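Local coordinates for protein alpha-1,6-mannanase (Bacteroides thetaiotaomicron, PDB 4V1S) that probably hydrolyses internal alpha-1,6-mannosidic linkages of mannan as a member of glycoside hydrolase family 76, at residues L239-L247 against Q289-K300; S318-M326 against W335-I346. All coordinates share one frame; numbering follows the deposited sequence. Where two conformers were deposited one is given.

Interaction 1: residues L239-L247 against Q289-K300; sequences LLDKSDNLL and QAKATLASSEAK
Thr-293 OG1 is gripped twice: it donates to the backbone carbonyl of Asn-245, 2.7 Å from Asn-245 O and in the carbonyl plane, and it accepts from Gln-289 NE2 at 3.0 Å. The same Gln-289 NE2 also reaches across to Asn-245 OD1, 3.0 Å away in a nearly straight bond (168°), coming from above the plane of the Asn-245 carbonyl. Both acceptors lie close to the Gln-289 amide plane, which fixes the turn of that amide, while the two amide planes stand 54° apart. A bend at chi2 (64°) folds the glutamine chain back toward the turn. One helical turn on from Thr-293, Ser-296 OG donates to Asp-244 O at 2.6 Å. Two successive carbonyls of the turn are thus held by helix hydroxyls.

Alongside these bonds, Leu-246 supplies the apolar part, its CD2 lying 3.7 Å from Ser-296 CB and its CD1 3.7 Å from Lys-300 CD. Asp-244 OD1 accepts from Leu-246 N, an Asx turn, and its OD2 forms a salt bridge with Lys-262. The arrangement is a short beta-hairpin, closed by the bond Asp-241 N to Leu-246 O, docked on helix 284-301 of the (alpha/alpha)6 barrel fold of family 76.

Interaction 2: residues S318-M326 against W335-I346; sequences SIIDSWFDM and WLTKAFHAINFI
Two consecutive antiparallel helices of the family 76 (alpha/alpha)6 barrel pack here, their local axes 8.5 Å apart at an angle of 152°, with Trp-323 as a knob in the hole formed by Trp-335, Lys-338, Ala-339 and Ala-342. Lys-338 CB sits almost straight over the indole, 3.6 Å from the centroid of the Trp-323 six-membered ring, in a CH-pi contact; the ring's other face meets the carbonyl of Ile-319, offset toward the rim. Ala-342 CB lies at the ring edge, near Trp-323 CZ3. Against Trp-335 the planes are nearly parallel but slid apart, so that Trp-323 CD1 touches Trp-335 CE3 at 3.5 Å with little overlap. Met-326 CB lies over the face of Trp-335, 3.4 Å from the centroid of its five-membered ring, and Trp-335 NE1 is hydrogen-bonded to Asp-330 OD2. Replacing Trp-335 by an alanine is likely to open a gap beside Met-326 and Trp-323 and leave Asp-330 without its indole partner.

Deeper in, Phe-324 carries Ala-339 CB over one face, 4.0 Å from its ring centroid, while Leu-336 CD2 touches its edge 3.6 Å from Phe-324 CD1. With CG1 beside the backbone N (chi1 -56°) and the chain extended beyond it, Ile-320 brings CD1 to within 3.8 Å of Ala-342 CB, while its CG2 meets Ala-339 and Ile-343. Helix 374-394 packs on this apolar side, through Met-383 on Ile-320 and Tyr-384 on Ile-343, while helix 284-301 packs Leu-294 against Met-326 and Trp-335.

Helix 284-301 belongs to interaction 1 and also borders interaction 2. Glu-298, which takes no part in holding the hairpin, forms a salt bridge from OE1 to Lys-338 NZ, and its OE2 probably accepts a hydrogen bond from Trp-323 NE1, giving two polar ends of the second contact, the Lys-338 ammonium and the Trp-323 indole N-H, their partner. The centres of the two contacts are about 17 Å apart. Interaction 1 is partly buried, lies farther from the centre of the chain, and relies on hydroxyl and amide hydrogen bonds to fasten a hairpin. Interaction 2, a buried pairing of helices, has no hydrogen bond between its segments and depends on aromatic and aliphatic packing.

Interaction 1: residues L239-L247 against Q289-K300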
loop_
_atom_site.group_PDB
_atom_site.type_symbol
_atom_site.label_atom_id
_atom_site.label_comp_id
_atom_site.label_asym_id
_atom_site.label_seq_id
_atom_site.Cartn_x
_atom_site.Cartn_y
_atom_site.Cartn_z
ATOM N N LEU A 239 6.797 8.860 16.958
ATOM C CA LEU A 239 6.410 7.483 16.729
ATOM C C LEU A 239 7.529 6.528 16.311
ATOM O O LEU A 239 7.271 5.350 16.072
ATOM C CB LEU A 239 5.245 7.411 15.738
ATOM C CG LEU A 239 3.950 8.031 16.265
ATOM C CD1 LEU A 239 2.969 8.346 15.146
ATOM C CD2 LEU A 239 3.328 7.105 17.320
ATOM N N LEU A 240 8.757 7.024 16.244
ATOM C CA LEU A 240 9.911 6.174 15.930
ATOM C C LEU A 240 10.573 5.706 17.212
ATOM O O LEU A 240 10.916 6.523 18.067
ATOM C CB LEU A 240 10.910 6.924 15.071
ATOM C CG LEU A 240 12.210 6.201 14.674
ATOM C CD1 LEU A 240 11.912 5.066 13.727
ATOM C CD2 LEU A 240 13.167 7.171 14.021
ATOM N N ASP A 241 10.752 4.396 17.327
ATOM C CA ASP A 241 11.456 3.807 18.444
ATOM C C ASP A 241 12.946 3.837 18.120
ATOM O O ASP A 241 13.413 3.113 17.244
ATOM C CB ASP A 241 10.979 2.367 18.646
ATOM C CG ASP A 241 11.555 1.718 19.902
ATOM O OD1 ASP A 241 12.567 2.232 20.442
ATOM O OD2 ASP A 241 10.993 0.683 20.337
ATOM N N LYS A 242 13.688 4.678 18.830
ATOM C CA LYS A 242 15.118 4.827 18.586
ATOM C C LYS A 242 15.916 3.568 18.900
ATOM O O LYS A 242 17.024 3.416 18.403
ATOM C CB LYS A 242 15.675 5.994 19.415
ATOM N N SER A 243 15.374 2.672 19.723
ATOM C CA SER A 243 16.112 1.461 20.114
ATOM C C SER A 243 16.228 0.433 18.978
ATOM O O SER A 243 17.178 -0.357 18.959
ATOM C CB SER A 243 15.487 0.807 21.342
ATOM O OG SER A 243 14.272 0.133 21.039
ATOM N N ASP A 244 15.268 0.427 18.049
ATOM C CA ASP A 244 15.328 -0.519 16.919
ATOM C C ASP A 244 14.962 0.077 15.569
ATOM O O ASP A 244 14.940 -0.635 14.572
ATOM C CB ASP A 244 14.476 -1.756 17.187
ATOM C CG ASP A 244 12.999 -1.442 17.317
ATOM O OD1 ASP A 244 12.597 -0.253 17.187
ATOM O OD2 ASP A 244 12.236 -2.392 17.592
ATOM N N ASN A 245 14.710 1.389 15.530
ATOM C CA ASN A 245 14.341 2.089 14.308
ATOM C C ASN A 245 13.059 1.580 13.670
ATOM O O ASN A 245 12.826 1.787 12.492
ATOM C CB ASN A 245 15.486 2.120 13.309
ATOM C CG ASN A 245 16.542 3.113 13.718
ATOM O OD1 ASN A 245 16.303 4.324 13.692
ATOM N ND2 ASN A 245 17.690 2.613 14.154
ATOM N N LEU A 246 12.215 0.964 14.484
ATOM C CA LEU A 246 10.881 0.585 14.031
ATOM C C LEU A 246 9.855 1.604 14.508
ATOM O O LEU A 246 10.146 2.449 15.348
ATOM C CB LEU A 246 10.524 -0.821 14.497
ATOM C CG LEU A 246 11.426 -1.901 13.882
ATOM C CD1 LEU A 246 10.995 -3.284 14.339
ATOM C CD2 LEU A 246 11.490 -1.824 12.359
ATOM N N LEU A 247 8.668 1.528 13.921
ATOM C CA LEU A 247 7.624 2.530 14.152
ATOM C C LEU A 247 6.530 1.996 15.054
ATOM O O LEU A 247 5.986 0.909 14.819
ATOM C CB LEU A 247 6.974 2.957 12.822
ATOM C CG LEU A 247 7.699 3.931 11.887
ATOM C CD1 LEU A 247 7.864 5.326 12.491
ATOM C CD2 LEU A 247 9.043 3.397 11.419
ATOM N N GLN A 289 18.446 6.282 7.495
ATOM C CA GLN A 289 17.258 5.923 8.236
ATOM C C GLN A 289 16.506 4.778 7.552
ATOM O O GLN A 289 16.097 3.805 8.208
ATOM C CB GLN A 289 16.352 7.134 8.414
ATOM C CG GLN A 289 15.133 6.843 9.264
ATOM C CD GLN A 289 15.493 6.490 10.689
ATOM O OE1 GLN A 289 16.010 7.330 11.446
ATOM N NE2 GLN A 289 15.240 5.241 11.073
ATOM N N ALA A 290 16.352 4.869 6.239
ATOM C CA ALA A 290 15.685 3.809 5.468
ATOM C C ALA A 290 16.406 2.472 5.648
ATOM O O ALA A 290 15.772 1.445 5.891
ATOM C CB ALA A 290 15.616 4.188 4.009
ATOM N N LYS A 291 17.737 2.494 5.555
ATOM C CA LYS A 291 18.511 1.269 5.678
ATOM C C LYS A 291 18.396 0.682 7.084
ATOM O O LYS A 291 18.271 -0.521 7.247
ATOM C CB LYS A 291 19.971 1.519 5.326
ATOM C CG LYS A 291 20.221 1.695 3.846
ATOM C CD LYS A 291 21.694 2.017 3.629
ATOM C CE LYS A 291 22.027 2.240 2.180
ATOM N NZ LYS A 291 23.481 2.553 2.034
ATOM N N ALA A 292 18.437 1.542 8.100
ATOM C CA ALA A 292 18.334 1.071 9.484
ATOM C C ALA A 292 16.980 0.438 9.784
ATOM O O ALA A 292 16.895 -0.644 10.393
ATOM C CB ALA A 292 18.620 2.202 10.466
ATOM N N THR A 293 15.912 1.129 9.382
ATOM C CA THR A 293 14.572 0.615 9.585
ATOM C C THR A 293 14.299 -0.670 8.766
ATOM O O THR A 293 13.695 -1.610 9.286
ATOM C CB THR A 293 13.545 1.697 9.278
ATOM O OG1 THR A 293 13.736 2.796 10.180
ATOM C CG2 THR A 293 12.103 1.189 9.347
ATOM N N LEU A 294 14.790 -0.722 7.540
ATOM C CA LEU A 294 14.639 -1.917 6.718
ATOM C C LEU A 294 15.393 -3.128 7.336
ATOM O O LEU A 294 14.845 -4.213 7.414
ATOM C CB LEU A 294 15.068 -1.662 5.292
ATOM C CG LEU A 294 14.905 -2.816 4.341
ATOM C CD1 LEU A 294 13.478 -3.320 4.212
ATOM C CD2 LEU A 294 15.459 -2.383 2.997
ATOM N N ALA A 295 16.597 -2.938 7.827
ATOM C CA ALA A 295 17.308 -4.032 8.460
ATOM C C ALA A 295 16.562 -4.557 9.681
ATOM O O ALA A 295 16.463 -5.762 9.883
ATOM C CB ALA A 295 18.729 -3.601 8.832
ATOM N N SER A 296 16.057 -3.650 10.515
ATOM C CA SER A 296 15.306 -4.043 11.706
ATOM C C SER A 296 13.975 -4.702 11.341
ATOM O O SER A 296 13.487 -5.598 12.052
ATOM C CB SER A 296 15.057 -2.848 12.594
ATOM O OG SER A 296 16.273 -2.441 13.219
ATOM N N SER A 297 13.404 -4.287 10.229
ATOM C CA SER A 297 12.170 -4.884 9.750
ATOM C C SER A 297 12.421 -6.313 9.236
ATOM O O SER A 297 11.649 -7.230 9.540
ATOM C CB SER A 297 11.567 -4.055 8.611
ATOM O OG SER A 297 11.193 -2.735 9.065
ATOM N N GLU A 298 13.513 -6.517 8.509
ATOM C CA GLU A 298 13.891 -7.881 8.112
ATOM C C GLU A 298 14.132 -8.766 9.347
ATOM O O GLU A 298 13.635 -9.882 9.436
ATOM C CB GLU A 298 15.154 -7.870 7.247
ATOM C CG GLU A 298 14.998 -7.182 5.914
ATOM C CD GLU A 298 16.237 -7.263 5.067
ATOM O OE1 GLU A 298 17.097 -8.132 5.342
ATOM O OE2 GLU A 298 16.353 -6.479 4.106
ATOM N N ALA A 299 14.896 -8.258 10.319
ATOM C CA ALA A 299 15.195 -9.046 11.503
ATOM C C ALA A 299 13.918 -9.424 12.228
ATOM O O ALA A 299 13.799 -10.531 12.723
ATOM C CB ALA A 299 16.119 -8.293 12.428
ATOM N N LYS A 300 12.958 -8.494 12.308
ATOM C CA LYS A 300 11.747 -8.776 13.079
ATOM C C LYS A 300 10.786 -9.727 12.337
ATOM O O LYS A 300 10.235 -10.650 12.931
ATOM C CB LYS A 300 11.018 -7.496 13.442
ATOM C CG LYS A 300 9.760 -7.726 14.247
ATOM C CD LYS A 300 9.194 -6.438 14.823
ATOM C CE LYS A 300 7.894 -6.689 15.562
ATOM N NZ LYS A 300 8.119 -7.325 16.886
#

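Interaction 2: residues S318-M326 against W335-I346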
loop_
_atom_site.group_PDB
_atom_site.type_symbol
_atom_site.label_atom_id
_atom_site.label_comp_id
_atom_site.label_asym_id
_atom_site.label_seq_id
_atom_site.Cartn_x
_atom_site.Cartn_y
_atom_site.Cartn_z
ATOM N N SER A 318 4.562 -4.434 2.094
ATOM C CA SER A 318 5.313 -3.155 2.063
ATOM C C SER A 318 6.819 -3.349 2.238
ATOM O O SER A 318 7.612 -2.541 1.747
ATOM C CB SER A 318 4.788 -2.151 3.091
ATOM O OG SER A 318 4.970 -2.603 4.406
ATOM N N ILE A 319 7.215 -4.428 2.913
ATOM C CA ILE A 319 8.642 -4.742 3.038
ATOM C C ILE A 319 9.172 -5.188 1.672
ATOM O O ILE A 319 10.283 -4.809 1.260
ATOM C CB ILE A 319 8.893 -5.806 4.120
ATOM C CG1 ILE A 319 8.420 -5.285 5.492
ATOM C CG2 ILE A 319 10.362 -6.234 4.139
ATOM C CD1 ILE A 319 8.913 -3.901 5.878
ATOM N N ILE A 320 8.364 -5.967 0.939
ATOM C CA ILE A 320 8.764 -6.391 -0.404
ATOM C C ILE A 320 8.865 -5.190 -1.340
ATOM O O ILE A 320 9.852 -5.066 -2.091
ATOM C CB ILE A 320 7.814 -7.461 -0.963
ATOM C CG1 ILE A 320 7.723 -8.663 -0.014
ATOM C CG2 ILE A 320 8.271 -7.890 -2.355
ATOM C CD1 ILE A 320 6.812 -9.794 -0.499
ATOM N N ASP A 321 7.908 -4.257 -1.270
ATOM C CA ASP A 321 8.013 -3.052 -2.094
ATOM C C ASP A 321 9.249 -2.211 -1.704
ATOM O O ASP A 321 9.846 -1.567 -2.576
ATOM C CB ASP A 321 6.741 -2.169 -1.984
ATOM C CG ASP A 321 5.718 -2.478 -3.054
ATOM O OD1 ASP A 321 6.102 -3.152 -4.035
ATOM O OD2 ASP A 321 4.558 -2.025 -2.917
ATOM N N SER A 322 9.626 -2.229 -0.412
ATOM C CA SER A 322 10.846 -1.567 0.066
ATOM C C SER A 322 12.076 -2.180 -0.586
ATOM O O SER A 322 12.991 -1.452 -1.000
ATOM C CB SER A 322 10.932 -1.593 1.620
ATOM O OG SER A 322 9.845 -0.849 2.192
ATOM N N TRP A 323 12.120 -3.508 -0.644
ATOM C CA TRP A 323 13.206 -4.186 -1.345
ATOM C C TRP A 323 13.302 -3.751 -2.825
ATOM O O TRP A 323 14.408 -3.504 -3.324
ATOM C CB TRP A 323 13.111 -5.695 -1.214
ATOM C CG TRP A 323 13.349 -6.198 0.102
ATOM C CD1 TRP A 323 14.188 -5.684 1.067
ATOM C CD2 TRP A 323 12.784 -7.385 0.646
ATOM N NE1 TRP A 323 14.170 -6.490 2.181
ATOM C CE2 TRP A 323 13.335 -7.558 1.946
ATOM C CE3 TRP A 323 11.899 -8.337 0.151
ATOM C CZ2 TRP A 323 12.962 -8.627 2.789
ATOM C CZ3 TRP A 323 11.544 -9.425 0.982
ATOM C CH2 TRP A 323 12.073 -9.551 2.281
ATOM N N PHE A 324 12.175 -3.706 -3.535
ATOM C CA PHE A 324 12.188 -3.248 -4.910
ATOM C C PHE A 324 12.718 -1.818 -4.998
ATOM O O PHE A 324 13.505 -1.516 -5.895
ATOM C CB PHE A 324 10.796 -3.371 -5.535
ATOM C CG PHE A 324 10.340 -4.804 -5.793
ATOM C CD1 PHE A 324 11.169 -5.700 -6.496
ATOM C CD2 PHE A 324 9.068 -5.246 -5.390
ATOM C CE1 PHE A 324 10.736 -6.989 -6.779
ATOM C CE2 PHE A 324 8.618 -6.513 -5.710
ATOM C CZ PHE A 324 9.465 -7.401 -6.377
ATOM N N ASP A 325 12.292 -0.934 -4.078
ATOM C CA ASP A 325 12.778 0.433 -4.089
ATOM C C ASP A 325 14.275 0.483 -3.822
ATOM O O ASP A 325 14.978 1.302 -4.417
ATOM C CB ASP A 325 12.110 1.309 -3.036
ATOM C CG ASP A 325 10.688 1.672 -3.363
ATOM O OD1 ASP A 325 10.170 1.421 -4.495
ATOM O OD2 ASP A 325 10.052 2.206 -2.438
ATOM N N MET A 326 14.773 -0.381 -2.935
ATOM C CA MET A 326 16.208 -0.440 -2.671
ATOM C C MET A 326 16.984 -0.838 -3.928
ATOM O O MET A 326 18.025 -0.274 -4.206
ATOM C CB MET A 326 16.549 -1.390 -1.518
ATOM C CG MET A 326 16.322 -0.788 -0.152
ATOM S SD MET A 326 17.327 0.696 0.141
ATOM C CE MET A 326 17.023 0.949 1.883
ATOM N N TRP A 335 18.640 -7.387 -3.168
ATOM C CA TRP A 335 17.295 -6.930 -2.800
ATOM C C TRP A 335 16.228 -7.679 -3.608
ATOM O O TRP A 335 15.197 -8.024 -3.077
ATOM C CB TRP A 335 17.142 -5.434 -3.052
ATOM C CG TRP A 335 18.098 -4.578 -2.288
ATOM C CD1 TRP A 335 19.016 -3.744 -2.820
ATOM C CD2 TRP A 335 18.213 -4.459 -0.861
ATOM N NE1 TRP A 335 19.731 -3.117 -1.821
ATOM C CE2 TRP A 335 19.242 -3.525 -0.607
ATOM C CE3 TRP A 335 17.548 -5.046 0.228
ATOM C CZ2 TRP A 335 19.608 -3.145 0.687
ATOM C CZ3 TRP A 335 17.916 -4.676 1.506
ATOM C CH2 TRP A 335 18.952 -3.745 1.727
ATOM N N LEU A 336 16.513 -7.969 -4.871
ATOM C CA LEU A 336 15.575 -8.751 -5.708
ATOM C C LEU A 336 15.570 -10.208 -5.270
ATOM O O LEU A 336 14.537 -10.835 -5.242
ATOM C CB LEU A 336 15.926 -8.620 -7.172
ATOM C CG LEU A 336 15.889 -7.196 -7.682
ATOM C CD1 LEU A 336 16.102 -7.220 -9.172
ATOM C CD2 LEU A 336 14.589 -6.498 -7.261
ATOM N N THR A 337 16.719 -10.735 -4.875
ATOM C CA THR A 337 16.750 -12.066 -4.330
ATOM C C THR A 337 15.792 -12.250 -3.170
ATOM O O THR A 337 15.085 -13.258 -3.087
ATOM C CB THR A 337 18.186 -12.457 -3.914
ATOM O OG1 THR A 337 19.018 -12.429 -5.075
ATOM C CG2 THR A 337 18.224 -13.847 -3.312
ATOM N N LYS A 338 15.785 -11.288 -2.265
ATOM C CA LYS A 338 14.891 -11.330 -1.134
ATOM C C LYS A 338 13.439 -11.271 -1.641
ATOM O O LYS A 338 12.597 -12.046 -1.225
ATOM C CB LYS A 338 15.213 -10.156 -0.183
ATOM C CG LYS A 338 16.569 -10.295 0.518
ATOM C CD LYS A 338 16.932 -9.084 1.370
ATOM C CE LYS A 338 18.205 -9.334 2.148
ATOM N NZ LYS A 338 18.615 -8.101 2.850
ATOM N N ALA A 339 13.155 -10.326 -2.525
ATOM C CA ALA A 339 11.795 -10.127 -2.978
ATOM C C ALA A 339 11.261 -11.394 -3.656
ATOM O O ALA A 339 10.162 -11.855 -3.368
ATOM C CB ALA A 339 11.726 -8.921 -3.892
ATOM N N PHE A 340 12.031 -11.950 -4.561
ATOM C CA PHE A 340 11.585 -13.141 -5.263
ATOM C C PHE A 340 11.434 -14.333 -4.327
ATOM O O PHE A 340 10.511 -15.121 -4.471
ATOM C CB PHE A 340 12.510 -13.506 -6.400
ATOM C CG PHE A 340 12.473 -12.547 -7.560
ATOM C CD1 PHE A 340 11.305 -12.307 -8.231
ATOM C CD2 PHE A 340 13.635 -11.933 -8.008
ATOM C CE1 PHE A 340 11.276 -11.459 -9.317
ATOM C CE2 PHE A 340 13.608 -11.087 -9.079
ATOM C CZ PHE A 340 12.421 -10.836 -9.727
ATOM N N HIS A 341 12.341 -14.465 -3.367
ATOM C CA HIS A 341 12.215 -15.571 -2.385
ATOM C C HIS A 341 10.895 -15.458 -1.574
ATOM O O HIS A 341 10.192 -16.443 -1.368
ATOM C CB HIS A 341 13.421 -15.562 -1.458
ATOM C CG HIS A 341 13.618 -16.829 -0.699
ATOM N ND1 HIS A 341 13.674 -18.061 -1.311
ATOM C CD2 HIS A 341 13.832 -17.051 0.617
ATOM C CE1 HIS A 341 13.878 -18.992 -0.398
ATOM N NE2 HIS A 341 13.982 -18.404 0.778
ATOM N N ALA A 342 10.548 -14.228 -1.153
ATOM C CA ALA A 342 9.345 -14.006 -0.353
ATOM C C ALA A 342 8.100 -14.276 -1.228
ATOM O O ALA A 342 7.145 -14.918 -0.794
ATOM C CB ALA A 342 9.326 -12.615 0.233
ATOM N N ILE A 343 8.154 -13.810 -2.468
ATOM C CA ILE A 343 7.024 -14.000 -3.407
ATOM C C ILE A 343 6.870 -15.489 -3.773
ATOM O O ILE A 343 5.740 -16.007 -3.870
ATOM C CB ILE A 343 7.138 -13.042 -4.615
ATOM C CG1 ILE A 343 7.014 -11.590 -4.103
ATOM C CG2 ILE A 343 6.052 -13.344 -5.625
ATOM C CD1 ILE A 343 7.374 -10.539 -5.116
ATOM N N ASN A 344 7.982 -16.200 -3.936
ATOM C CA ASN A 344 7.924 -17.645 -4.190
ATOM C C ASN A 344 7.243 -18.369 -3.057
ATOM O O ASN A 344 6.461 -19.269 -3.283
ATOM C CB ASN A 344 9.334 -18.205 -4.440
ATOM C CG ASN A 344 9.946 -17.723 -5.769
ATOM O OD1 ASN A 344 9.273 -17.186 -6.637
ATOM N ND2 ASN A 344 11.231 -17.915 -5.911
ATOM N N PHE A 345 7.551 -17.959 -1.824
ATOM C CA PHE A 345 6.916 -18.537 -0.654
ATOM C C PHE A 345 5.402 -18.327 -0.661
ATOM O O PHE A 345 4.643 -19.226 -0.350
ATOM C CB PHE A 345 7.541 -17.965 0.625
ATOM C CG PHE A 345 6.928 -18.503 1.894
ATOM C CD1 PHE A 345 7.350 -19.670 2.430
ATOM C CD2 PHE A 345 5.919 -17.781 2.545
ATOM C CE1 PHE A 345 6.805 -20.152 3.616
ATOM C CE2 PHE A 345 5.341 -18.258 3.708
ATOM C CZ PHE A 345 5.806 -19.449 4.248
ATOM N N ILE A 346 4.957 -17.124 -0.986
ATOM C CA ILE A 346 3.530 -16.876 -1.097
ATOM C C ILE A 346 2.871 -17.893 -2.032
ATOM O O ILE A 346 1.883 -18.517 -1.680
ATOM C CB ILE A 346 3.260 -15.429 -1.579
ATOM C CG1 ILE A 346 3.762 -14.417 -0.532
ATOM C CG2 ILE A 346 1.761 -15.225 -1.810
ATOM C CD1 ILE A 346 3.833 -13.018 -1.094
#